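Local coordinates for protein aminotransferase (Streptomyces pactum, PDB 4ZM4) that belongs to the class-III aminotransferases, pyridoxal-5'-phosphate-dependent enzymes, and binds its cofactor in pockets that involve both subunits of a dimer, at residues Leu277-Ala289 and Asn314-Ile328. The protein carries 1 engineered substitution. Sequence-based numbering, arbitrary orientation.
Sequences LSRVMGGGFPVAA and NHAALRAVVAMLGKI. Engineered in segment 277-289: Arg279 (natural residue Lys). With P3B ((3E,4R,5R)-4,5-dihydroxy-3-{[(Z)-{3-hydroxy-2-methyl-5-[(phosphonooxy)methyl]pyridin-4(1H)-ylidene}methyl]imino}cyclohex-1-ene-1-carboxylic acid), chain H.
Phe285 presses its ring onto the first turn of helix 315-329, where the glycine-rich loop joining antiparallel strands 274-277 and 288-292 of the class-III aminotransferase fold packs beneath that helix. With CG anti to the backbone N (chi1 -167°), the ring is carried toward the helix: CB meets Ala320 CB at 3.9 Å, CD1 lies over Ala317 CA, CE1 comes within 3.4 Å of Ala317 CB, and CZ ends 3.6 Å from Ala316 CB. Ala316 and Ala317 probably suit because single methyls let the flat ring approach the backbone, one face against their peptide, while Pro286 CD lies over the opposite face, toward its rim. Phe285 of the second subunit meets this ring. Asn314 caps the helix, OD1 accepting from Ala317 N, as ND2 binds Tyr311 O. In the type I' turn from Gly282 to Phe285, Gly283 and Gly284 take positive phi, which glycine tolerates easily; at Gly282 a CB would collide with Val287 CG1. Val280 CG1 touches both Met324 CE and Ile328 CD1, and Met281 slants across Val321. The engineered Arg279, naturally lysine, turns its guanidinium edge toward the P3B phosphate. No hydrogen bond joins loop and helix; Val321 CA instead directs its C-H at Met281 O, 3.5 Å away and almost straight (175°).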
ATOM      1  N   LEU B 277       8.553  -9.759  -0.701  1.00 18.80           N
ATOM      2  CA  LEU B 277       9.553  -8.932   0.006  1.00 17.28           C
ATOM      3  C   LEU B 277       9.010  -7.570   0.357  1.00 17.91           C
ATOM      4  O   LEU B 277       8.125  -7.048  -0.352  1.00 19.62           O
ATOM      5  CB  LEU B 277      10.775  -8.754  -0.878  1.00 16.55           C
ATOM      6  CG  LEU B 277      11.474 -10.020  -1.378  1.00 15.56           C
ATOM      7  CD1 LEU B 277      12.445  -9.651  -2.503  1.00 16.44           C
ATOM      8  CD2 LEU B 277      12.188 -10.738  -0.270  1.00 14.30           C
ATOM      9  N   SER B 278       9.534  -6.983   1.433  1.00 17.95           N
ATOM     10  CA  SER B 278       9.222  -5.605   1.846  1.00 20.07           C
ATOM     11  C   SER B 278      10.218  -5.190   2.953  1.00 23.14           C
ATOM     12  O   SER B 278      11.303  -5.733   3.035  1.00 28.68           O
ATOM     13  CB  SER B 278       7.780  -5.492   2.326  1.00 18.94           C
ATOM     14  OG  SER B 278       7.392  -4.161   2.581  1.00 18.13           O
ATOM     15  N   ARG B 279       9.873  -4.223   3.780  1.00 25.82           N
ATOM     16  CA  ARG B 279      10.577  -3.951   5.056  1.00 25.84           C
ATOM     17  C   ARG B 279      12.025  -3.541   4.892  1.00 23.82           C
ATOM     18  O   ARG B 279      12.284  -2.380   4.633  1.00 25.69           O
ATOM     19  CB  ARG B 279      10.467  -5.124   6.024  1.00 27.80           C
ATOM     20  CG  ARG B 279       9.056  -5.527   6.319  1.00 30.94           C
ATOM     21  CD  ARG B 279       8.343  -4.622   7.292  1.00 31.96           C
ATOM     22  NE  ARG B 279       6.919  -4.809   7.064  1.00 36.09           N
ATOM     23  CZ  ARG B 279       6.070  -5.490   7.830  1.00 37.86           C
ATOM     24  NH1 ARG B 279       6.430  -6.089   8.970  1.00 35.19           N
ATOM     25  NH2 ARG B 279       4.807  -5.551   7.426  1.00 40.20           N
ATOM     26  N   VAL B 280      12.965  -4.472   5.068  1.00 21.71           N
ATOM     27  CA  VAL B 280      14.384  -4.143   4.999  1.00 21.01           C
ATOM     28  C   VAL B 280      14.683  -3.633   3.585  1.00 21.44           C
ATOM     29  O   VAL B 280      15.512  -2.732   3.393  1.00 20.59           O
ATOM     30  CB  VAL B 280      15.295  -5.350   5.345  1.00 19.75           C
ATOM     31  CG1 VAL B 280      16.754  -5.024   5.076  1.00 18.83           C
ATOM     32  CG2 VAL B 280      15.111  -5.748   6.795  1.00 19.30           C
ATOM     33  N   MET B 281      13.984  -4.193   2.603  1.00 20.81           N
ATOM     34  CA  MET B 281      14.222  -3.863   1.189  1.00 21.84           C
ATOM     35  C   MET B 281      14.197  -2.371   0.932  1.00 19.79           C
ATOM     36  O   MET B 281      15.046  -1.873   0.248  1.00 21.51           O
ATOM     37  CB  MET B 281      13.173  -4.560   0.299  1.00 23.88           C
ATOM     38  CG  MET B 281      13.504  -4.543  -1.189  1.00 24.93           C
ATOM     39  SD  MET B 281      12.265  -5.474  -2.098  1.00 29.34           S
ATOM     40  CE  MET B 281      10.901  -4.287  -2.086  1.00 31.41           C
ATOM     41  N   GLY B 282      13.208  -1.673   1.475  1.00 19.27           N
ATOM     42  CA  GLY B 282      13.058  -0.253   1.275  1.00 18.26           C
ATOM     43  C   GLY B 282      13.465   0.622   2.445  1.00 19.13           C
ATOM     44  O   GLY B 282      13.225   1.822   2.409  1.00 20.52           O
ATOM     45  N   GLY B 283      14.061   0.042   3.487  1.00 19.58           N
ATOM     46  CA  GLY B 283      14.543   0.787   4.656  1.00 18.50           C
ATOM     47  C   GLY B 283      13.529   1.656   5.371  1.00 18.38           C
ATOM     48  O   GLY B 283      13.873   2.701   5.950  1.00 17.96           O
ATOM     49  N   GLY B 284      12.280   1.229   5.346  1.00 18.45           N
ATOM     50  CA  GLY B 284      11.185   2.022   5.925  1.00 18.42           C
ATOM     51  C   GLY B 284      10.332   2.806   4.954  1.00 17.86           C
ATOM     52  O   GLY B 284       9.299   3.320   5.356  1.00 20.19           O
ATOM     53  N   PHE B 285      10.752   2.939   3.696  1.00 17.11           N
ATOM     54  CA  PHE B 285       9.902   3.574   2.702  1.00 18.30           C
ATOM     55  C   PHE B 285       8.771   2.599   2.359  1.00 19.16           C
ATOM     56  O   PHE B 285       9.025   1.383   2.239  1.00 23.19           O
ATOM     57  CB  PHE B 285      10.696   3.934   1.429  1.00 17.63           C
ATOM     58  CG  PHE B 285       9.972   4.870   0.494  1.00 17.61           C
ATOM     59  CD1 PHE B 285       9.019   4.387  -0.414  1.00 18.93           C
ATOM     60  CD2 PHE B 285      10.224   6.225   0.513  1.00 19.27           C
ATOM     61  CE1 PHE B 285       8.355   5.244  -1.279  1.00 18.90           C
ATOM     62  CE2 PHE B 285       9.565   7.104  -0.351  1.00 19.66           C
ATOM     63  CZ  PHE B 285       8.630   6.601  -1.253  1.00 19.79           C
ATOM     64  N   PRO B 286       7.549   3.099   2.151  1.00 17.33           N
ATOM     65  CA  PRO B 286       6.512   2.113   1.816  1.00 18.57           C
ATOM     66  C   PRO B 286       6.693   1.476   0.433  1.00 18.86           C
ATOM     67  O   PRO B 286       6.455   2.126  -0.600  1.00 21.62           O
ATOM     68  CB  PRO B 286       5.216   2.909   1.912  1.00 17.56           C
ATOM     69  CG  PRO B 286       5.607   4.259   2.380  1.00 18.32           C
ATOM     70  CD  PRO B 286       7.044   4.458   2.097  1.00 17.22           C
ATOM     71  N   VAL B 287       7.187   0.241   0.429  1.00 18.97           N
ATOM     72  CA  VAL B 287       7.496  -0.496  -0.792  1.00 17.90           C
ATOM     73  C   VAL B 287       7.567  -1.979  -0.496  1.00 16.87           C
ATOM     74  O   VAL B 287       7.920  -2.383   0.589  1.00 16.14           O
ATOM     75  CB  VAL B 287       8.819  -0.023  -1.442  1.00 19.07           C
ATOM     76  CG1 VAL B 287      10.006  -0.282  -0.536  1.00 21.17           C
ATOM     77  CG2 VAL B 287       9.044  -0.683  -2.802  1.00 19.16           C
ATOM     78  N   ALA B 288       7.147  -2.776  -1.474  1.00 17.43           N
ATOM     79  CA  ALA B 288       7.149  -4.220  -1.384  1.00 18.24           C
ATOM     80  C   ALA B 288       7.310  -4.772  -2.798  1.00 18.73           C
ATOM     81  O   ALA B 288       7.267  -4.024  -3.769  1.00 19.32           O
ATOM     82  CB  ALA B 288       5.841  -4.722  -0.799  1.00 19.20           C
ATOM     83  N   ALA B 289       7.533  -6.070  -2.897  1.00 18.78           N
ATOM     84  CA  ALA B 289       7.653  -6.732  -4.188  1.00 18.80           C
ATOM     85  C   ALA B 289       7.264  -8.188  -4.046  1.00 18.10           C
ATOM     86  O   ALA B 289       7.369  -8.775  -2.967  1.00 17.77           O
ATOM     87  CB  ALA B 289       9.102  -6.628  -4.708  1.00 18.87           C
ATOM     88  N   ASN B 314       7.147   3.353  -7.770  1.00 19.04           N
ATOM     89  CA  ASN B 314       7.452   4.751  -8.021  1.00 17.84           C
ATOM     90  C   ASN B 314       8.938   4.996  -7.817  1.00 16.99           C
ATOM     91  O   ASN B 314       9.641   4.196  -7.197  1.00 15.33           O
ATOM     92  CB  ASN B 314       6.586   5.690  -7.130  1.00 17.34           C
ATOM     93  CG  ASN B 314       6.877   5.538  -5.650  1.00 18.64           C
ATOM     94  OD1 ASN B 314       7.817   6.160  -5.107  1.00 19.08           O
ATOM     95  ND2 ASN B 314       6.061   4.743  -4.963  1.00 18.79           N
ATOM     96  N   HIS B 315       9.421   6.132  -8.302  1.00 17.67           N
ATOM     97  CA  HIS B 315      10.864   6.356  -8.403  1.00 18.01           C
ATOM     98  C   HIS B 315      11.526   6.552  -7.043  1.00 17.81           C
ATOM     99  O   HIS B 315      12.629   6.046  -6.826  1.00 17.88           O
ATOM    100  CB  HIS B 315      11.182   7.535  -9.325  1.00 19.02           C
ATOM    101  CG  HIS B 315      10.365   7.567 -10.576  1.00 18.31           C
ATOM    102  ND1 HIS B 315      10.045   6.436 -11.276  1.00 18.93           N
ATOM    103  CD2 HIS B 315       9.759   8.595 -11.223  1.00 19.25           C
ATOM    104  CE1 HIS B 315       9.274   6.756 -12.306  1.00 19.46           C
ATOM    105  NE2 HIS B 315       9.082   8.060 -12.296  1.00 19.08           N
ATOM    106  N   ALA B 316      10.857   7.249  -6.130  1.00 17.81           N
ATOM    107  CA  ALA B 316      11.346   7.341  -4.749  1.00 18.33           C
ATOM    108  C   ALA B 316      11.465   5.976  -4.090  1.00 18.91           C
ATOM    109  O   ALA B 316      12.526   5.641  -3.551  1.00 21.07           O
ATOM    110  CB  ALA B 316      10.456   8.232  -3.906  1.00 18.63           C
ATOM    111  N   ALA B 317      10.414   5.166  -4.168  1.00 18.51           N
ATOM    112  CA  ALA B 317      10.450   3.815  -3.598  1.00 19.53           C
ATOM    113  C   ALA B 317      11.594   2.967  -4.165  1.00 19.04           C
ATOM    114  O   ALA B 317      12.322   2.315  -3.408  1.00 20.22           O
ATOM    115  CB  ALA B 317       9.125   3.082  -3.833  1.00 20.44           C
ATOM    116  N   LEU B 318      11.764   2.977  -5.475  1.00 17.87           N
ATOM    117  CA  LEU B 318      12.846   2.202  -6.097  1.00 18.52           C
ATOM    118  C   LEU B 318      14.248   2.806  -5.861  1.00 19.13           C
ATOM    119  O   LEU B 318      15.228   2.070  -5.730  1.00 19.05           O
ATOM    120  CB  LEU B 318      12.567   1.962  -7.584  1.00 18.12           C
ATOM    121  CG  LEU B 318      11.258   1.206  -7.830  1.00 17.60           C
ATOM    122  CD1 LEU B 318      11.212   0.670  -9.261  1.00 18.22           C
ATOM    123  CD2 LEU B 318      11.046   0.057  -6.844  1.00 16.74           C
ATOM    124  N   ARG B 319      14.339   4.117  -5.698  1.00 20.09           N
ATOM    125  CA  ARG B 319      15.595   4.704  -5.215  1.00 20.87           C
ATOM    126  C   ARG B 319      15.949   4.154  -3.824  1.00 21.08           C
ATOM    127  O   ARG B 319      17.113   3.840  -3.527  1.00 21.44           O
ATOM    128  CB  ARG B 319      15.498   6.238  -5.207  1.00 22.58           C
ATOM    129  CG  ARG B 319      16.826   6.957  -5.003  1.00 24.49           C
ATOM    130  CD  ARG B 319      17.781   6.781  -6.181  1.00 24.72           C
ATOM    131  NE  ARG B 319      19.061   7.407  -5.898  1.00 25.36           N
ATOM    132  CZ  ARG B 319      19.344   8.683  -6.114  1.00 27.52           C
ATOM    133  NH1 ARG B 319      18.464   9.505  -6.660  1.00 29.78           N
ATOM    134  NH2 ARG B 319      20.525   9.146  -5.783  1.00 29.17           N
ATOM    135  N   ALA B 320      14.945   4.049  -2.946  1.00 21.27           N
ATOM    136  CA  ALA B 320      15.182   3.502  -1.619  1.00 19.96           C
ATOM    137  C   ALA B 320      15.660   2.036  -1.701  1.00 19.19           C
ATOM    138  O   ALA B 320      16.530   1.635  -0.953  1.00 17.81           O
ATOM    139  CB  ALA B 320      13.927   3.619  -0.758  1.00 19.85           C
ATOM    140  N   VAL B 321      15.075   1.247  -2.602  1.00 19.12           N
ATOM    141  CA  VAL B 321      15.477  -0.149  -2.742  1.00 19.33           C
ATOM    142  C   VAL B 321      16.918  -0.186  -3.215  1.00 20.09           C
ATOM    143  O   VAL B 321      17.729  -0.934  -2.670  1.00 21.29           O
ATOM    144  CB  VAL B 321      14.560  -0.945  -3.710  1.00 20.53           C
ATOM    145  CG1 VAL B 321      15.118  -2.317  -4.035  1.00 19.54           C
ATOM    146  CG2 VAL B 321      13.159  -1.106  -3.125  1.00 21.41           C
ATOM    147  N   VAL B 322      17.246   0.633  -4.203  1.00 20.47           N
ATOM    148  CA  VAL B 322      18.611   0.682  -4.755  1.00 19.57           C
ATOM    149  C   VAL B 322      19.652   1.096  -3.718  1.00 19.51           C
ATOM    150  O   VAL B 322      20.705   0.476  -3.588  1.00 17.46           O
ATOM    151  CB  VAL B 322      18.664   1.620  -5.979  1.00 20.23           C
ATOM    152  CG1 VAL B 322      20.117   1.985  -6.344  1.00 19.48           C
ATOM    153  CG2 VAL B 322      17.939   0.975  -7.163  1.00 18.59           C
ATOM    154  N   ALA B 323      19.350   2.141  -2.970  1.00 20.34           N
ATOM    155  CA  ALA B 323      20.268   2.595  -1.915  1.00 21.25           C
ATOM    156  C   ALA B 323      20.410   1.552  -0.792  1.00 22.13           C
ATOM    157  O   ALA B 323      21.515   1.302  -0.314  1.00 21.84           O
ATOM    158  CB  ALA B 323      19.805   3.931  -1.337  1.00 21.78           C
ATOM    159  N   MET B 324      19.301   0.922  -0.406  1.00 21.68           N
ATOM    160  CA  MET B 324      19.315   0.027   0.749  1.00 21.85           C
ATOM    161  C   MET B 324      19.969  -1.266   0.379  1.00 20.68           C
ATOM    162  O   MET B 324      20.854  -1.745   1.091  1.00 23.43           O
ATOM    163  CB  MET B 324      17.900  -0.218   1.253  1.00 22.12           C
ATOM    164  CG  MET B 324      17.813  -1.032   2.526  1.00 23.52           C
ATOM    165  SD  MET B 324      18.623  -0.290   3.964  1.00 24.00           S
ATOM    166  CE  MET B 324      17.925  -1.303   5.283  1.00 23.26           C
ATOM    167  N   LEU B 325      19.562  -1.845  -0.746  1.00 18.92           N
ATOM    168  CA  LEU B 325      20.152  -3.118  -1.157  1.00 18.00           C
ATOM    169  C   LEU B 325      21.603  -2.911  -1.644  1.00 18.73           C
ATOM    170  O   LEU B 325      22.437  -3.793  -1.455  1.00 19.32           O
ATOM    171  CB  LEU B 325      19.299  -3.811  -2.207  1.00 17.00           C
ATOM    172  CG  LEU B 325      17.892  -4.264  -1.806  1.00 15.62           C
ATOM    173  CD1 LEU B 325      17.243  -5.124  -2.878  1.00 14.61           C
ATOM    174  CD2 LEU B 325      17.917  -5.019  -0.491  1.00 15.24           C
ATOM    175  N   GLY B 326      21.897  -1.752  -2.238  1.00 18.18           N
ATOM    176  CA  GLY B 326      23.265  -1.370  -2.567  1.00 18.39           C
ATOM    177  C   GLY B 326      24.154  -1.307  -1.356  1.00 19.34           C
ATOM    178  O   GLY B 326      25.236  -1.910  -1.333  1.00 20.60           O
ATOM    179  N   LYS B 327      23.669  -0.650  -0.312  1.00 19.56           N
ATOM    180  CA  LYS B 327      24.385  -0.626   0.975  1.00 20.85           C
ATOM    181  C   LYS B 327      24.636  -2.018   1.572  1.00 22.16           C
ATOM    182  O   LYS B 327      25.769  -2.321   1.978  1.00 23.90           O
ATOM    183  CB  LYS B 327      23.634   0.209   2.003  1.00 20.37           C
ATOM    184  CG  LYS B 327      24.263   0.218   3.373  1.00 21.39           C
ATOM    185  CD  LYS B 327      23.728   1.352   4.224  1.00 22.96           C
ATOM    186  CE  LYS B 327      24.284   1.283   5.626  1.00 23.21           C
ATOM    187  NZ  LYS B 327      23.678   2.361   6.455  1.00 23.99           N
ATOM    188  N   ILE B 328      23.592  -2.843   1.635  1.00 22.31           N
ATOM    189  CA  ILE B 328      23.718  -4.212   2.186  1.00 22.80           C
ATOM    190  C   ILE B 328      24.743  -5.065   1.391  1.00 22.43           C
ATOM    191  O   ILE B 328      25.568  -5.795   1.957  1.00 19.45           O
ATOM    192  CB  ILE B 328      22.363  -4.934   2.187  1.00 23.94           C
ATOM    193  CG1 ILE B 328      21.444  -4.327   3.246  1.00 25.20           C
ATOM    194  CG2 ILE B 328      22.536  -6.439   2.420  1.00 24.32           C
ATOM    195  CD1 ILE B 328      20.009  -4.821   3.170  1.00 25.24           C
TER
HETATM  196  OAH P3B H 501       0.603  -4.801   4.758  1.00 14.68           O
HETATM  197  PBA P3B H 501       2.066  -4.681   5.358  1.00 15.23           P
HETATM  198  OAI P3B H 501       1.834  -4.219   6.765  1.00 14.22           O
HETATM  199  OAC P3B H 501       2.952  -3.693   4.617  1.00 16.44           O
HETATM  200  OAQ P3B H 501       2.576  -6.273   5.311  1.00 14.93           O
HETATM  201  CAM P3B H 501       1.693  -7.396   5.633  1.00 14.96           C
HETATM  202  CAV P3B H 501       2.497  -8.417   6.074  1.00 15.18           C
HETATM  203  CAL P3B H 501       2.756  -9.449   5.182  1.00 13.73           C
HETATM  204  NAP P3B H 501       3.604 -10.471   5.586  1.00 13.84           N
HETATM  205  CAU P3B H 501       4.191 -10.462   6.831  1.00 13.30           C
HETATM  206  CAA P3B H 501       5.001 -11.489   7.236  1.00 13.01           C
HETATM  207  CAW P3B H 501       3.915  -9.496   7.693  1.00 13.23           C
HETATM  208  OAE P3B H 501       4.521  -9.548   8.901  1.00 13.91           O
HETATM  209  CAX P3B H 501       3.096  -8.414   7.364  1.00 16.63           C
HETATM  210  CAJ P3B H 501       2.813  -7.385   8.330  1.00 20.22           C
HETATM  211  NAO P3B H 501       3.200  -7.501   9.645  1.00 24.96           N
HETATM  212  CAT P3B H 501       2.837  -6.587  10.600  1.00 33.34           C
HETATM  213  CAK P3B H 501       1.898  -5.532  10.428  1.00 33.36           C
HETATM  214  CAS P3B H 501       1.492  -4.671  11.443  1.00 31.90           C
HETATM  215  CAR P3B H 501       0.605  -3.603  11.210  1.00 30.86           C
HETATM  216  OAD P3B H 501       0.323  -2.771  12.087  1.00 31.04           O
HETATM  217  OAB P3B H 501       0.003  -3.475  10.172  1.00 28.77           O
HETATM  218  CAN P3B H 501       2.134  -4.631  12.618  1.00 34.43           C
HETATM  219  CAY P3B H 501       3.269  -5.631  12.890  1.00 35.22           C
HETATM  220  OAF P3B H 501       3.031  -6.002  14.262  1.00 40.25           O
HETATM  221  CAZ P3B H 501       3.360  -6.870  11.910  1.00 35.14           C
HETATM  222  OAG P3B H 501       4.649  -7.585  11.864  1.00 31.64           O